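Local coordinates for protein anaerobically-induced outer membrane porin OprE (Pseudomonas aeruginosa, PDB 4FRX) that probably forms a water-filled beta-barrel channel in the outer membrane through which small solutes probably pass, at residues G277-R282 and G306-P311; D219-H224 and P311-G316. One frame throughout, in Å; residues are numbered along the deposited sequence. Where two conformers were deposited one is given.

Interaction 1 (G277-R282 and G306-P311); sequences GEVDNR and GDSDFP
Asp280 and Ser308 meet backbone to backbone and backbone to side chain, and exchange two of the three hydrogen bonds that cross between the segments. Ser308 N donates to Asp280 O at 3.0 Å, nearly straight (171°) but from above the carbonyl plane. In return Asp280 N gives its hydrogen to Ser308 OG, also at 3.0 Å. That hydroxyl in turn donates a hydrogen bond to Asp309 O, 2.8 Å from Ser308 OG; serine suits the place because its small OG accepts and donates at once, and chi1 of 86°, between the backbone N and carbonyl carbon, turns OG to Asp280 N. The Asp280 side chain takes a further loop N-H: with CG anti to the backbone N (chi1 171°), OD2 lies 3.0 Å from Asp307 N, which approaches from above the carboxylate plane. OD2 also stands 3.9 Å from Asp307 OD2, a nearness of like charges that probably costs some energy. Gly306 suits its place because a side chain there would run into Asp280 O, which its CA instead approaches at 3.2 Å. Beyond, Val279 CG1 packs on Pro311 CG. Asp309 OD1 is held by Ala337 N, and Glu278 by Ser250. The arrangement is that of a long porin loop fastened to the start of barrel strand 280-292 just after strand 295-305, consistent with a loop that folds toward the channel.

Interaction 2 (D219-H224 and P311-G316); sequences DFYKQH and PFLNRG
Tyr221 lays one face of its ring against Pro311, and these two residues bury the most surface here. Pro311 CB stands 4.1 Å from the ring centroid and 17° off its normal, a CH-pi contact displaced toward the CD2 and CE2 rim; the compact, conformationally restricted pyrrolidine offers polarised C-H groups that suit an aromatic face. Tyr221 chi1 of 71° places CG between the backbone N and the carbonyl carbon, so that the ring reaches across to the loop. Its far end continues along the loop: Tyr221 OH touches Leu313 CD2 at 3.6 Å, the two side chains crossing at about a right angle, while Phe195 of strand 195-203 packs on both.

Gln223, two residues on and on the same side of the strand, supplies the polar half. Its chain, extended beyond CG, carries NE2 to Pro311 O at 3.1 Å, 154° at the hydrogen, the donor somewhat tilted from the carbonyl plane; NE2 also bonds to Ser248 OG. A water donates both to Gln223 OE1 (2.6 Å) and to Pro311 O (2.8 Å). The carbonyl of Pro311, in a buried setting, thus has two donors, and an amide that can give and take suits the site: the contact combines apolar CH-pi packing with a directional, water-assisted polar grip on one backbone carbonyl.

How the interactions relate
Interactions 1 and 2 lie about 10 Å apart, centre to centre, on the same side of the chain's centre, and both fasten the long loop between strands 295-305 and 340-349 to the barrel wall. Along the chain, 219-224 comes first, then 277-282, then the loop residues 306-316, with Pro311 belonging to both contacts. Strands 221-234 and 280-292 are each paired with strand 237-250, so the loop runs over the end of three neighbouring antiparallel strands. The contacts also touch directly: Phe310 CE1 packs on Gln223 NE2 at 3.5 Å. Together they hold consecutive loop residues against the wall, consistent with loops that shape the channel in OprD-family porins.

Interaction 1 (G277-R282 and G306-P311)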
loop_
_atom_site.group_PDB
_atom_site.type_symbol
_atom_site.label_atom_id
_atom_site.label_comp_id
_atom_site.label_asym_id
_atom_site.label_seq_id
_atom_site.Cartn_x
_atom_site.Cartn_y
_atom_site.Cartn_z
ATOM N N GLY A 277 16.924 -16.332 0.587
ATOM C CA GLY A 277 16.890 -17.424 -0.369
ATOM C C GLY A 277 15.806 -17.301 -1.429
ATOM O O GLY A 277 15.447 -16.202 -1.846
ATOM N N GLU A 278 15.282 -18.444 -1.857
ATOM C CA GLU A 278 14.380 -18.489 -2.999
ATOM C C GLU A 278 12.994 -18.030 -2.565
ATOM O O GLU A 278 12.561 -18.364 -1.472
ATOM C CB GLU A 278 14.283 -19.917 -3.516
ATOM C CG GLU A 278 13.663 -20.010 -4.891
ATOM C CD GLU A 278 13.644 -21.416 -5.453
ATOM O OE1 GLU A 278 13.978 -22.374 -4.716
ATOM O OE2 GLU A 278 13.285 -21.556 -6.641
ATOM N N VAL A 279 12.303 -17.266 -3.409
ATOM C CA VAL A 279 10.898 -16.952 -3.137
ATOM C C VAL A 279 10.099 -18.259 -3.175
ATOM O O VAL A 279 10.309 -19.083 -4.058
ATOM C CB VAL A 279 10.313 -15.927 -4.141
ATOM C CG1 VAL A 279 8.806 -15.808 -3.973
ATOM C CG2 VAL A 279 10.973 -14.571 -3.961
ATOM N N ASP A 280 9.198 -18.429 -2.208
ATOM C CA ASP A 280 8.480 -19.675 -1.972
ATOM C C ASP A 280 7.482 -19.389 -0.857
ATOM O O ASP A 280 7.739 -19.684 0.303
ATOM C CB ASP A 280 9.458 -20.780 -1.526
ATOM C CG ASP A 280 8.756 -22.057 -1.061
ATOM O OD1 ASP A 280 7.767 -22.457 -1.700
ATOM O OD2 ASP A 280 9.202 -22.660 -0.053
ATOM N N ASN A 281 6.336 -18.808 -1.210
ATOM C CA ASN A 281 5.339 -18.420 -0.225
ATOM C C ASN A 281 3.906 -18.617 -0.739
ATOM O O ASN A 281 3.580 -18.275 -1.878
ATOM C CB ASN A 281 5.556 -16.956 0.196
ATOM C CG ASN A 281 4.589 -16.496 1.287
ATOM O OD1 ASN A 281 4.913 -16.529 2.470
ATOM N ND2 ASN A 281 3.411 -16.052 0.888
ATOM N N ARG A 282 3.082 -19.227 0.098
ATOM C CA ARG A 282 1.653 -19.329 -0.150
ATOM C C ARG A 282 0.931 -18.647 1.008
ATOM O O ARG A 282 1.187 -18.951 2.163
ATOM C CB ARG A 282 1.225 -20.800 -0.289
ATOM C CG ARG A 282 1.851 -21.512 -1.491
ATOM C CD ARG A 282 1.459 -22.987 -1.580
ATOM N NE ARG A 282 1.985 -23.800 -0.483
ATOM C CZ ARG A 282 1.274 -24.159 0.584
ATOM N NH1 ARG A 282 0.010 -23.778 0.705
ATOM N NH2 ARG A 282 1.825 -24.899 1.530
ATOM N N GLY A 306 5.545 -21.946 3.347
ATOM C CA GLY A 306 6.702 -21.818 2.470
ATOM C C GLY A 306 7.894 -21.211 3.203
ATOM O O GLY A 306 7.751 -20.656 4.300
ATOM N N ASP A 307 9.066 -21.288 2.585
ATOM C CA ASP A 307 10.295 -20.807 3.203
ATOM C C ASP A 307 10.531 -19.299 3.120
ATOM O O ASP A 307 11.372 -18.775 3.839
ATOM C CB ASP A 307 11.513 -21.480 2.568
ATOM C CG ASP A 307 11.575 -22.959 2.844
ATOM O OD1 ASP A 307 10.951 -23.412 3.831
ATOM O OD2 ASP A 307 12.259 -23.665 2.067
ATOM N N SER A 308 9.847 -18.599 2.221
ATOM C CA SER A 308 10.122 -17.165 2.083
ATOM C C SER A 308 9.020 -16.342 2.724
ATOM O O SER A 308 7.884 -16.816 2.876
ATOM C CB SER A 308 10.281 -16.766 0.616
ATOM O OG SER A 308 9.015 -16.471 0.034
ATOM N N ASP A 309 9.369 -15.123 3.123
ATOM C CA ASP A 309 8.369 -14.124 3.494
ATOM C C ASP A 309 7.447 -13.888 2.313
ATOM O O ASP A 309 7.738 -14.259 1.170
ATOM C CB ASP A 309 9.018 -12.784 3.853
ATOM C CG ASP A 309 9.906 -12.851 5.090
ATOM O OD1 ASP A 309 10.000 -13.905 5.768
ATOM O OD2 ASP A 309 10.515 -11.808 5.382
ATOM N N PHE A 310 6.312 -13.276 2.586
ATOM C CA PHE A 310 5.440 -12.867 1.507
ATOM C C PHE A 310 6.119 -11.744 0.723
ATOM O O PHE A 310 6.496 -10.741 1.317
ATOM C CB PHE A 310 4.147 -12.333 2.088
ATOM C CG PHE A 310 3.225 -11.770 1.050
ATOM C CD1 PHE A 310 2.515 -12.613 0.205
ATOM C CD2 PHE A 310 3.057 -10.394 0.926
ATOM C CE1 PHE A 310 1.648 -12.100 -0.750
ATOM C CE2 PHE A 310 2.200 -9.869 -0.018
ATOM C CZ PHE A 310 1.487 -10.730 -0.863
ATOM N N PRO A 311 6.287 -11.905 -0.606
ATOM C CA PRO A 311 6.992 -10.874 -1.384
ATOM C C PRO A 311 6.086 -9.750 -1.912
ATOM O O PRO A 311 4.948 -9.981 -2.338
ATOM C CB PRO A 311 7.575 -11.672 -2.558
ATOM C CG PRO A 311 6.502 -12.705 -2.832
ATOM C CD PRO A 311 5.964 -13.083 -1.431
#

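Interaction 2 (D219-H224 and P311-G316)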
loop_
_atom_site.group_PDB
_atom_site.type_symbol
_atom_site.label_atom_id
_atom_site.label_comp_id
_atom_site.label_asym_id
_atom_site.label_seq_id
_atom_site.Cartn_x
_atom_site.Cartn_y
_atom_site.Cartn_z
ATOM N N ASP A 219 13.417 -11.357 -12.344
ATOM C CA ASP A 219 14.565 -11.924 -11.621
ATOM C C ASP A 219 14.323 -12.175 -10.144
ATOM O O ASP A 219 15.227 -12.614 -9.433
ATOM C CB ASP A 219 15.837 -11.101 -11.821
ATOM C CG ASP A 219 16.481 -11.371 -13.162
ATOM O OD1 ASP A 219 16.440 -12.544 -13.592
ATOM O OD2 ASP A 219 17.011 -10.420 -13.781
ATOM N N PHE A 220 13.099 -11.918 -9.699
ATOM C CA PHE A 220 12.749 -12.112 -8.300
ATOM C C PHE A 220 11.564 -13.049 -8.119
ATOM O O PHE A 220 11.714 -14.107 -7.508
ATOM C CB PHE A 220 12.484 -10.780 -7.591
ATOM C CG PHE A 220 13.741 -10.030 -7.222
ATOM C CD1 PHE A 220 14.448 -10.363 -6.074
ATOM C CD2 PHE A 220 14.215 -9.009 -8.033
ATOM C CE1 PHE A 220 15.620 -9.676 -5.724
ATOM C CE2 PHE A 220 15.376 -8.318 -7.708
ATOM C CZ PHE A 220 16.074 -8.640 -6.538
ATOM N N TYR A 221 10.389 -12.681 -8.636
ATOM C CA TYR A 221 9.232 -13.505 -8.349
ATOM C C TYR A 221 8.098 -13.397 -9.345
ATOM O O TYR A 221 7.989 -12.417 -10.065
ATOM C CB TYR A 221 8.709 -13.220 -6.924
ATOM C CG TYR A 221 8.022 -11.874 -6.730
ATOM C CD1 TYR A 221 6.673 -11.710 -7.034
ATOM C CD2 TYR A 221 8.715 -10.776 -6.202
ATOM C CE1 TYR A 221 6.033 -10.478 -6.850
ATOM C CE2 TYR A 221 8.075 -9.541 -6.017
ATOM C CZ TYR A 221 6.739 -9.400 -6.338
ATOM O OH TYR A 221 6.101 -8.180 -6.149
ATOM N N LYS A 222 7.273 -14.437 -9.371
ATOM C CA LYS A 222 5.958 -14.375 -9.993
ATOM C C LYS A 222 4.918 -14.643 -8.918
ATOM O O LYS A 222 5.116 -15.474 -8.035
ATOM C CB LYS A 222 5.845 -15.384 -11.133
ATOM C CG LYS A 222 6.329 -16.760 -10.778
ATOM N N GLN A 223 3.805 -13.925 -8.986
ATOM C CA GLN A 223 2.820 -13.982 -7.938
ATOM C C GLN A 223 1.439 -13.989 -8.543
ATOM O O GLN A 223 1.137 -13.146 -9.379
ATOM C CB GLN A 223 2.993 -12.774 -7.035
ATOM C CG GLN A 223 1.964 -12.650 -5.934
ATOM C CD GLN A 223 2.351 -11.552 -4.981
ATOM O OE1 GLN A 223 1.998 -10.389 -5.171
ATOM N NE2 GLN A 223 3.111 -11.910 -3.966
ATOM N N HIS A 224 0.635 -14.975 -8.158
ATOM C CA HIS A 224 -0.774 -15.032 -8.533
ATOM C C HIS A 224 -1.643 -14.766 -7.312
ATOM O O HIS A 224 -1.302 -15.175 -6.205
ATOM C CB HIS A 224 -1.122 -16.408 -9.083
ATOM C CG HIS A 224 -0.341 -16.785 -10.296
ATOM N ND1 HIS A 224 -0.815 -16.582 -11.572
ATOM C CD2 HIS A 224 0.876 -17.365 -10.433
ATOM C CE1 HIS A 224 0.080 -17.013 -12.446
ATOM N NE2 HIS A 224 1.113 -17.495 -11.782
ATOM N N PRO A 311 6.287 -11.905 -0.606
ATOM C CA PRO A 311 6.992 -10.874 -1.384
ATOM C C PRO A 311 6.086 -9.750 -1.912
ATOM O O PRO A 311 4.948 -9.981 -2.338
ATOM C CB PRO A 311 7.575 -11.672 -2.558
ATOM C CG PRO A 311 6.502 -12.705 -2.832
ATOM C CD PRO A 311 5.964 -13.083 -1.431
ATOM N N PHE A 312 6.620 -8.531 -1.889
ATOM C CA PHE A 312 5.942 -7.337 -2.391
ATOM C C PHE A 312 7.003 -6.257 -2.650
ATOM O O PHE A 312 8.086 -6.277 -2.039
ATOM C CB PHE A 312 4.885 -6.830 -1.400
ATOM C CG PHE A 312 5.414 -6.592 -0.014
ATOM C CD1 PHE A 312 5.576 -7.650 0.874
ATOM C CD2 PHE A 312 5.752 -5.314 0.403
ATOM C CE1 PHE A 312 6.069 -7.439 2.160
ATOM C CE2 PHE A 312 6.245 -5.090 1.693
ATOM C CZ PHE A 312 6.393 -6.153 2.572
ATOM N N LEU A 313 6.685 -5.315 -3.532
ATOM C CA LEU A 313 7.644 -4.281 -3.933
ATOM C C LEU A 313 8.018 -3.412 -2.734
ATOM O O LEU A 313 7.153 -2.873 -2.064
ATOM C CB LEU A 313 7.063 -3.415 -5.044
ATOM C CG LEU A 313 6.693 -4.154 -6.330
ATOM C CD1 LEU A 313 6.248 -3.169 -7.399
ATOM C CD2 LEU A 313 7.845 -5.055 -6.828
ATOM N N ASN A 314 9.314 -3.282 -2.477
ATOM C CA ASN A 314 9.780 -2.696 -1.218
ATOM C C ASN A 314 11.225 -2.263 -1.361
ATOM O O ASN A 314 12.128 -3.102 -1.305
ATOM C CB ASN A 314 9.669 -3.765 -0.117
ATOM C CG ASN A 314 9.952 -3.227 1.273
ATOM O OD1 ASN A 314 10.254 -2.048 1.448
ATOM N ND2 ASN A 314 9.843 -4.100 2.276
ATOM N N ARG A 315 11.455 -0.968 -1.557
ATOM C CA ARG A 315 12.821 -0.466 -1.786
ATOM C C ARG A 315 13.639 -0.480 -0.493
ATOM O O ARG A 315 14.869 -0.629 -0.515
ATOM C CB ARG A 315 12.760 0.948 -2.420
ATOM C CG ARG A 315 14.101 1.731 -2.566
ATOM C CD ARG A 315 15.335 0.863 -2.843
ATOM N NE ARG A 315 15.533 0.504 -4.229
ATOM C CZ ARG A 315 16.468 -0.339 -4.658
ATOM N NH1 ARG A 315 17.304 -0.939 -3.815
ATOM N NH2 ARG A 315 16.567 -0.581 -5.950
ATOM N N GLY A 316 12.964 -0.369 0.643
ATOM C CA GLY A 316 13.674 -0.199 1.900
ATOM C C GLY A 316 14.130 1.250 2.057
ATOM O O GLY A 316 13.604 2.145 1.396
HETATM O O HOH W 1 2.808 -8.555 -3.469
#